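Local coordinates for protein kallistatin (Homo sapiens, PDB 6F4V) that inhibits tissue kallikrein, a serine protease, by forming an equimolar, heat- and SDS-stable complex with it as the inhibitor is cleaved at its reactive site, at residues 35-40 with 334-338; 173-179 with 323-327; 216-220 with 231-236. One frame throughout, in Å; residues are numbered along the deposited sequence.

In the fold
Followed from the N terminus, the chain opens contact 1 on helix 33-44, contact 2 just after strand 159-172, and contact 3 on strand 217-223. They close in reverse order: contact 3 first, as a local hairpin with strand 228-235, then contact 2 at residues 323-327, and last contact 1 on strand 328-340. Each shorter loop thus lies within the longer one, and none cross. Contacts 1 and 2 both reach the large sheet, through its neighbouring strands 328-340 and 312-324, one against its middle and one at an end, centres about 30 Å apart. Contacts 2 and 3 meet directly, W173 CH2 lying 3.9 Å from F232 CE2, so the large sheet and the hairpin sheet are joined there.

Contact 1 (35-40 with 334-338); sequences SISAAY and ATSFA
T335 holds its hydroxyl beside the backbone N (chi1 -58°), and S35 swings its own anti to the backbone N (chi1 170°), which brings OG1 of T335 and OG of S35 to 2.7 Å. This is the shutter region of the serpin fold, where helix 33-44 packs against the large central sheet. Strand 328-340, at the chain's end, runs there between strands 159-172 and 312-324, consistent with the inserted reactive-centre loop of a cleaved, relaxed serpin. Both hydroxyls are buried: S35 OG is hydrogen-bonded to N165 OD1, whereas T335 OG1 lies within bonding reach of both S35 OG and H318 ND1, and which takes its proton is left open. The other branch of T335, CG2, rests on A39 CB at 3.7 Å and meets the edge of the Y40 ring at CE1. Farther along, F337 turns an edge toward the face of Y40 in an offset edge-to-face pair, with planes at 87° and centroids 5.3 Å apart. Atoms CD2 and CE2 of F337 make this approach, CD2 coming to 3.6 Å from Y40 CZ. Y40 OH, hydrogen-bonded to S316 OG, lies in the plane of the F337 ring at its edge, 3.4 Å from CD2.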
loop_
_atom_site.group_PDB
_atom_site.type_symbol
_atom_site.label_atom_id
_atom_site.label_comp_id
_atom_site.label_asym_id
_atom_site.label_seq_id
_atom_site.Cartn_x
_atom_site.Cartn_y
_atom_site.Cartn_z
ATOM N N SER A 35 -1.196 3.841 -2.422
ATOM C CA SER A 35 -2.608 4.088 -2.673
ATOM C C SER A 35 -3.179 5.106 -1.689
ATOM O O SER A 35 -3.876 6.057 -2.096
ATOM C CB SER A 35 -3.405 2.800 -2.568
ATOM O OG SER A 35 -4.795 3.062 -2.588
ATOM N N ILE A 36 -2.857 4.933 -0.418
ATOM C CA ILE A 36 -3.342 5.891 0.570
ATOM C C ILE A 36 -2.797 7.294 0.304
ATOM O O ILE A 36 -3.583 8.266 0.298
ATOM C CB ILE A 36 -3.067 5.446 2.030
ATOM C CG1 ILE A 36 -3.734 4.083 2.326
ATOM C CG2 ILE A 36 -3.533 6.521 2.986
ATOM C CD1 ILE A 36 -3.308 3.477 3.660
ATOM N N SER A 37 -1.481 7.405 0.118
ATOM C CA SER A 37 -0.822 8.703 -0.151
ATOM C C SER A 37 -1.424 9.414 -1.369
ATOM O O SER A 37 -1.769 10.614 -1.314
ATOM C CB SER A 37 0.686 8.507 -0.328
ATOM O OG SER A 37 1.263 8.107 0.889
ATOM N N ALA A 38 -1.537 8.696 -2.484
ATOM C CA ALA A 38 -2.103 9.268 -3.698
ATOM C C ALA A 38 -3.572 9.674 -3.568
ATOM O O ALA A 38 -3.964 10.702 -4.122
ATOM C CB ALA A 38 -1.935 8.322 -4.886
ATOM N N ALA A 39 -4.364 8.886 -2.852
ATOM C CA ALA A 39 -5.774 9.252 -2.578
ATOM C C ALA A 39 -5.878 10.570 -1.811
ATOM O O ALA A 39 -6.639 11.484 -2.169
ATOM C CB ALA A 39 -6.489 8.134 -1.834
ATOM N N TYR A 40 -5.112 10.656 -0.747
ATOM C CA TYR A 40 -5.163 11.835 0.120
ATOM C C TYR A 40 -4.512 13.066 -0.502
ATOM O O TYR A 40 -5.013 14.178 -0.341
ATOM C CB TYR A 40 -4.635 11.484 1.507
ATOM C CG TYR A 40 -5.677 10.755 2.332
ATOM C CD1 TYR A 40 -6.091 9.455 2.022
ATOM C CD2 TYR A 40 -6.298 11.378 3.401
ATOM C CE1 TYR A 40 -7.060 8.802 2.767
ATOM C CE2 TYR A 40 -7.243 10.722 4.162
ATOM C CZ TYR A 40 -7.639 9.455 3.844
ATOM O OH TYR A 40 -8.610 8.873 4.612
ATOM N N ALA A 334 -7.031 -0.718 -2.684
ATOM C CA ALA A 334 -7.793 0.451 -3.026
ATOM C C ALA A 334 -8.128 1.272 -1.798
ATOM O O ALA A 334 -8.154 0.752 -0.692
ATOM C CB ALA A 334 -9.057 0.028 -3.751
ATOM N N THR A 335 -8.390 2.555 -2.026
ATOM C CA THR A 335 -8.702 3.513 -0.965
ATOM C C THR A 335 -9.902 4.313 -1.401
ATOM O O THR A 335 -9.962 4.753 -2.546
ATOM C CB THR A 335 -7.516 4.495 -0.767
ATOM O OG1 THR A 335 -6.340 3.758 -0.456
ATOM C CG2 THR A 335 -7.793 5.505 0.339
ATOM N N SER A 336 -10.861 4.484 -0.495
ATOM C CA SER A 336 -11.996 5.367 -0.710
ATOM C C SER A 336 -11.963 6.542 0.273
ATOM O O SER A 336 -11.410 6.431 1.380
ATOM C CB SER A 336 -13.304 4.606 -0.541
ATOM O OG SER A 336 -13.534 4.274 0.805
ATOM N N PHE A 337 -12.587 7.641 -0.131
ATOM C CA PHE A 337 -12.815 8.776 0.760
ATOM C C PHE A 337 -14.140 9.432 0.397
ATOM O O PHE A 337 -14.268 9.956 -0.699
ATOM C CB PHE A 337 -11.696 9.802 0.653
ATOM C CG PHE A 337 -11.697 10.795 1.770
ATOM C CD1 PHE A 337 -12.533 11.905 1.766
ATOM C CD2 PHE A 337 -10.902 10.588 2.858
ATOM C CE1 PHE A 337 -12.513 12.787 2.853
ATOM C CE2 PHE A 337 -10.884 11.466 3.918
ATOM C CZ PHE A 337 -11.693 12.553 3.923
ATOM N N ALA A 338 -15.086 9.427 1.337
ATOM C CA ALA A 338 -16.421 9.952 1.124
ATOM C C ALA A 338 -16.546 11.317 1.796
ATOM O O ALA A 338 -15.991 11.551 2.885
ATOM C CB ALA A 338 -17.455 8.973 1.661
#

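Contact 2 (173-179 with 323-327); sequences WEKPFIS and DVDEA
The indole of W173 presents an edge to the turn at D325-A327; NE1 of W173 points within the ring plane to D325 O, at 2.9 Å and with an N-H...O angle of 164°, while the neighbouring ring carbon CD1 comes to 3.3 Å from E326 O. At the far end of the same edge, CZ2 of W173 touches CG1 of V324. F177 stands against one face of the indole, its CE1 3.8 Å above the plane and toward the rim, and its own ring edge faces E326 O. That carbonyl accepts the backbone N-H of F177 on a lone pair, at 3.0 Å. E326 packs its CB on F177 CB at 3.8 Å, then a bend at chi2 (91°) lays CG and the carboxylate along the backbone and CB of S179, and OE2 finds a hydrogen bond with T182 OG1. W173 lies in what is known in serpins as the breach, where strand 159-172 ends; its ring also meets Y224, a residue of the sodium site. A327 N bonds to D325 OD1 in an Asx turn. A327 O takes both W173 N at 2.9 Å and a water. Three successive carbonyls, of D325, E326 and A327, thus receive three N-H groups, so the polar grip rests on the backbone shape of the turn, and W173 supplies the sole side-chain donor.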
loop_
_atom_site.group_PDB
_atom_site.type_symbol
_atom_site.label_atom_id
_atom_site.label_comp_id
_atom_site.label_asym_id
_atom_site.label_seq_id
_atom_site.Cartn_x
_atom_site.Cartn_y
_atom_site.Cartn_z
ATOM N N TRP A 173 8.517 -13.628 -10.639
ATOM C CA TRP A 173 9.847 -13.715 -10.027
ATOM C C TRP A 173 10.924 -13.761 -11.105
ATOM O O TRP A 173 10.747 -14.467 -12.095
ATOM C CB TRP A 173 10.002 -15.009 -9.222
ATOM C CG TRP A 173 9.070 -15.212 -8.113
ATOM C CD1 TRP A 173 8.238 -16.251 -7.941
ATOM C CD2 TRP A 173 8.901 -14.360 -6.976
ATOM N NE1 TRP A 173 7.557 -16.127 -6.757
ATOM C CE2 TRP A 173 7.929 -14.955 -6.155
ATOM C CE3 TRP A 173 9.497 -13.155 -6.562
ATOM C CZ2 TRP A 173 7.521 -14.377 -4.932
ATOM C CZ3 TRP A 173 9.087 -12.587 -5.345
ATOM C CH2 TRP A 173 8.111 -13.194 -4.565
ATOM N N GLU A 174 12.053 -13.070 -10.928
ATOM C CA GLU A 174 13.225 -13.405 -11.749
ATOM C C GLU A 174 13.656 -14.865 -11.514
ATOM O O GLU A 174 14.113 -15.523 -12.447
ATOM C CB GLU A 174 14.429 -12.505 -11.465
ATOM C CG GLU A 174 14.290 -11.109 -12.041
ATOM C CD GLU A 174 14.588 -11.010 -13.526
ATOM O OE1 GLU A 174 14.657 -9.867 -14.034
ATOM O OE2 GLU A 174 14.738 -12.055 -14.193
ATOM N N LYS A 175 13.526 -15.331 -10.269
ATOM C CA LYS A 175 13.968 -16.672 -9.858
ATOM C C LYS A 175 12.773 -17.461 -9.264
ATOM O O LYS A 175 12.588 -17.519 -8.033
ATOM C CB LYS A 175 15.097 -16.540 -8.838
ATOM C CG LYS A 175 16.388 -15.930 -9.391
ATOM C CD LYS A 175 17.246 -15.354 -8.276
ATOM C CE LYS A 175 18.380 -14.482 -8.816
ATOM N NZ LYS A 175 19.518 -15.329 -9.222
ATOM N N PRO A 176 11.947 -18.032 -10.139
ATOM C CA PRO A 176 10.751 -18.707 -9.663
ATOM C C PRO A 176 11.013 -20.062 -9.026
ATOM O O PRO A 176 12.129 -20.615 -9.129
ATOM C CB PRO A 176 9.913 -18.888 -10.933
ATOM C CG PRO A 176 10.900 -18.946 -12.051
ATOM C CD PRO A 176 12.059 -18.070 -11.614
ATOM N N PHE A 177 9.975 -20.569 -8.369
ATOM C CA PHE A 177 9.993 -21.854 -7.702
ATOM C C PHE A 177 9.361 -22.884 -8.653
ATOM O O PHE A 177 8.563 -22.530 -9.533
ATOM C CB PHE A 177 9.182 -21.816 -6.406
ATOM C CG PHE A 177 9.662 -20.799 -5.405
ATOM C CD1 PHE A 177 9.325 -19.445 -5.535
ATOM C CD2 PHE A 177 10.424 -21.187 -4.312
ATOM C CE1 PHE A 177 9.770 -18.515 -4.604
ATOM C CE2 PHE A 177 10.867 -20.255 -3.389
ATOM C CZ PHE A 177 10.534 -18.923 -3.532
ATOM N N ILE A 178 9.738 -24.142 -8.467
ATOM C CA ILE A 178 9.180 -25.272 -9.246
ATOM C C ILE A 178 8.056 -25.835 -8.393
ATOM O O ILE A 178 8.272 -26.289 -7.264
ATOM C CB ILE A 178 10.301 -26.292 -9.598
ATOM C CG1 ILE A 178 11.338 -25.639 -10.536
ATOM C CG2 ILE A 178 9.747 -27.543 -10.279
ATOM C CD1 ILE A 178 12.736 -26.221 -10.417
ATOM N N SER A 179 6.836 -25.766 -8.905
ATOM C CA SER A 179 5.656 -26.066 -8.105
ATOM C C SER A 179 5.548 -27.530 -7.657
ATOM O O SER A 179 4.975 -27.797 -6.613
ATOM C CB SER A 179 4.384 -25.624 -8.823
ATOM O OG SER A 179 4.103 -26.469 -9.915
ATOM N N ASP A 323 -0.928 -12.146 -2.695
ATOM C CA ASP A 323 -0.934 -13.544 -3.146
ATOM C C ASP A 323 0.458 -13.880 -3.674
ATOM O O ASP A 323 0.898 -13.323 -4.692
ATOM C CB ASP A 323 -2.003 -13.744 -4.246
ATOM C CG ASP A 323 -2.217 -15.200 -4.612
ATOM O OD1 ASP A 323 -1.333 -16.035 -4.368
ATOM O OD2 ASP A 323 -3.272 -15.523 -5.187
ATOM N N VAL A 324 1.133 -14.796 -2.990
ATOM C CA VAL A 324 2.470 -15.228 -3.322
ATOM C C VAL A 324 2.411 -16.697 -3.722
ATOM O O VAL A 324 1.886 -17.548 -2.982
ATOM C CB VAL A 324 3.421 -15.011 -2.113
ATOM C CG1 VAL A 324 4.740 -15.751 -2.285
ATOM C CG2 VAL A 324 3.640 -13.492 -1.898
ATOM N N ASP A 325 2.952 -16.997 -4.893
ATOM C CA ASP A 325 3.064 -18.391 -5.329
ATOM C C ASP A 325 4.383 -18.617 -6.082
ATOM O O ASP A 325 5.299 -17.796 -6.033
ATOM C CB ASP A 325 1.841 -18.783 -6.161
ATOM C CG ASP A 325 1.785 -18.068 -7.499
ATOM O OD1 ASP A 325 2.784 -17.463 -7.982
ATOM O OD2 ASP A 325 0.699 -18.085 -8.094
ATOM N N GLU A 326 4.479 -19.762 -6.763
ATOM C CA GLU A 326 5.729 -20.198 -7.328
ATOM C C GLU A 326 6.170 -19.353 -8.499
ATOM O O GLU A 326 7.347 -19.288 -8.765
ATOM C CB GLU A 326 5.631 -21.675 -7.794
ATOM C CG GLU A 326 5.446 -22.654 -6.653
ATOM C CD GLU A 326 4.008 -22.951 -6.315
ATOM O OE1 GLU A 326 3.114 -22.193 -6.715
ATOM O OE2 GLU A 326 3.772 -23.974 -5.645
ATOM N N ALA A 327 5.240 -18.723 -9.194
ATOM C CA ALA A 327 5.535 -17.954 -10.388
ATOM C C ALA A 327 5.791 -16.449 -10.106
ATOM O O ALA A 327 6.526 -15.785 -10.845
ATOM C CB ALA A 327 4.374 -18.070 -11.371
HETATM O O HOH W 1 8.216 -16.621 -12.733
#

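Contact 3 (216-220 with 231-236); sequences PCSVL and FFILPN
An antiparallel beta hairpin, strands 217-223 and 228-235 of the smaller serpin sheet, pairs P216-L220 with F231-N236. S218 with L234 and L220 with F232 are the hydrogen-bonded pairs; L234 N reaches S218 O at 2.8 Å, almost straight at 175°. V219 with I233, between them, and C217 with P235, beyond S218-L234, are non-hydrogen-bonded pairs; next to the latter, the bond from N236 N to P216 O, 2.9 Å, closes the end. V219 and I233 lie side by side on the C217 face, CG1 atoms 4.1 Å apart, and CG1 of V219 touches the edge of F231 at CD2. On the other face CD2 of L220 meets CD2 of F232 at 4.3 Å. N236 folds its amide back, bringing ND2 to 3.5 Å from P216 CB, while a water donates to N236 OD1 and lies 2.9 Å from S218 OG, which also bonds H211 ND1. V219, I233 and F231 pack against helix 249-258, and P216, C217 and P235 against helix 240-244. L220 and F232 face strand 269-282 of the large sheet, while F231-I233 pair with an antiparallel strand of another chain, probably the C-terminal cleavage fragment, whose strands complete this sheet in serpins.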
loop_
_atom_site.group_PDB
_atom_site.type_symbol
_atom_site.label_atom_id
_atom_site.label_comp_id
_atom_site.label_asym_id
_atom_site.label_seq_id
_atom_site.Cartn_x
_atom_site.Cartn_y
_atom_site.Cartn_z
ATOM N N PRO A 216 18.319 -8.638 15.162
ATOM C CA PRO A 216 17.968 -10.057 15.162
ATOM C C PRO A 216 17.064 -10.449 13.979
ATOM O O PRO A 216 15.903 -10.802 14.162
ATOM C CB PRO A 216 17.273 -10.236 16.542
ATOM C CG PRO A 216 16.624 -8.913 16.774
ATOM C CD PRO A 216 17.595 -7.898 16.213
ATOM N N CYS A 217 17.614 -10.428 12.765
ATOM C CA CYS A 217 16.847 -10.785 11.582
ATOM C C CYS A 217 17.748 -11.108 10.421
ATOM O O CYS A 217 18.940 -10.793 10.436
ATOM C CB CYS A 217 15.875 -9.647 11.184
ATOM S SG CYS A 217 16.645 -8.153 10.523
ATOM N N SER A 218 17.166 -11.807 9.443
ATOM C CA SER A 218 17.724 -11.924 8.113
ATOM C C SER A 218 16.843 -11.182 7.114
ATOM O O SER A 218 15.669 -10.971 7.354
ATOM C CB SER A 218 17.840 -13.399 7.724
ATOM O OG SER A 218 18.698 -14.106 8.613
ATOM N N VAL A 219 17.413 -10.804 5.986
ATOM C CA VAL A 219 16.705 -10.057 4.956
ATOM C C VAL A 219 17.035 -10.687 3.608
ATOM O O VAL A 219 18.201 -10.901 3.287
ATOM C CB VAL A 219 17.129 -8.568 4.968
ATOM C CG1 VAL A 219 16.396 -7.757 3.898
ATOM C CG2 VAL A 219 16.906 -7.952 6.355
ATOM N N LEU A 220 15.992 -10.995 2.851
ATOM C CA LEU A 220 16.071 -11.519 1.487
ATOM C C LEU A 220 15.484 -10.476 0.584
ATOM O O LEU A 220 14.391 -9.973 0.873
ATOM C CB LEU A 220 15.220 -12.797 1.390
ATOM C CG LEU A 220 14.960 -13.367 -0.019
ATOM C CD1 LEU A 220 16.257 -13.775 -0.711
ATOM C CD2 LEU A 220 14.050 -14.571 0.091
ATOM N N PHE A 231 11.365 -7.138 -0.398
ATOM C CA PHE A 231 12.121 -7.542 0.753
ATOM C C PHE A 231 11.244 -8.398 1.658
ATOM O O PHE A 231 10.151 -7.965 2.081
ATOM C CB PHE A 231 12.609 -6.320 1.531
ATOM C CG PHE A 231 13.486 -5.405 0.740
ATOM C CD1 PHE A 231 12.942 -4.507 -0.149
ATOM C CD2 PHE A 231 14.864 -5.456 0.890
ATOM C CE1 PHE A 231 13.740 -3.661 -0.890
ATOM C CE2 PHE A 231 15.684 -4.588 0.167
ATOM C CZ PHE A 231 15.119 -3.716 -0.743
ATOM N N PHE A 232 11.743 -9.601 1.962
ATOM C CA PHE A 232 11.194 -10.460 2.958
ATOM C C PHE A 232 12.160 -10.417 4.154
ATOM O O PHE A 232 13.316 -10.841 4.050
ATOM C CB PHE A 232 11.041 -11.898 2.444
ATOM C CG PHE A 232 9.987 -12.081 1.367
ATOM C CD1 PHE A 232 8.645 -11.908 1.641
ATOM C CD2 PHE A 232 10.341 -12.441 0.076
ATOM C CE1 PHE A 232 7.678 -12.125 0.663
ATOM C CE2 PHE A 232 9.389 -12.644 -0.901
ATOM C CZ PHE A 232 8.062 -12.468 -0.614
ATOM N N ILE A 233 11.665 -9.890 5.270
ATOM C CA ILE A 233 12.445 -9.671 6.468
ATOM C C ILE A 233 11.975 -10.666 7.496
ATOM O O ILE A 233 10.795 -10.738 7.827
ATOM C CB ILE A 233 12.307 -8.240 6.977
ATOM C CG1 ILE A 233 12.802 -7.284 5.892
ATOM C CG2 ILE A 233 13.110 -8.050 8.251
ATOM C CD1 ILE A 233 11.922 -6.078 5.718
ATOM N N LEU A 234 12.928 -11.470 7.952
ATOM C CA LEU A 234 12.652 -12.611 8.812
ATOM C C LEU A 234 13.252 -12.387 10.198
ATOM O O LEU A 234 14.432 -12.667 10.392
ATOM C CB LEU A 234 13.256 -13.853 8.174
ATOM C CG LEU A 234 12.958 -15.180 8.877
ATOM C CD1 LEU A 234 11.465 -15.447 8.954
ATOM C CD2 LEU A 234 13.665 -16.308 8.154
ATOM N N PRO A 235 12.452 -11.872 11.161
ATOM C CA PRO A 235 12.985 -11.721 12.506
ATOM C C PRO A 235 13.265 -13.101 13.098
ATOM O O PRO A 235 12.591 -14.089 12.749
ATOM C CB PRO A 235 11.864 -10.999 13.249
ATOM C CG PRO A 235 11.038 -10.350 12.176
ATOM C CD PRO A 235 11.066 -11.383 11.100
ATOM N N ASN A 236 14.280 -13.178 13.945
ATOM C CA ASN A 236 14.527 -14.405 14.708
ATOM C C ASN A 236 13.264 -14.680 15.539
ATOM O O ASN A 236 12.467 -13.766 15.818
ATOM C CB ASN A 236 15.747 -14.248 15.622
ATOM C CG ASN A 236 17.034 -13.985 14.868
ATOM O OD1 ASN A 236 17.138 -14.186 13.646
ATOM N ND2 ASN A 236 18.038 -13.542 15.599
HETATM O O HOH W 2 19.244 -13.848 11.427
#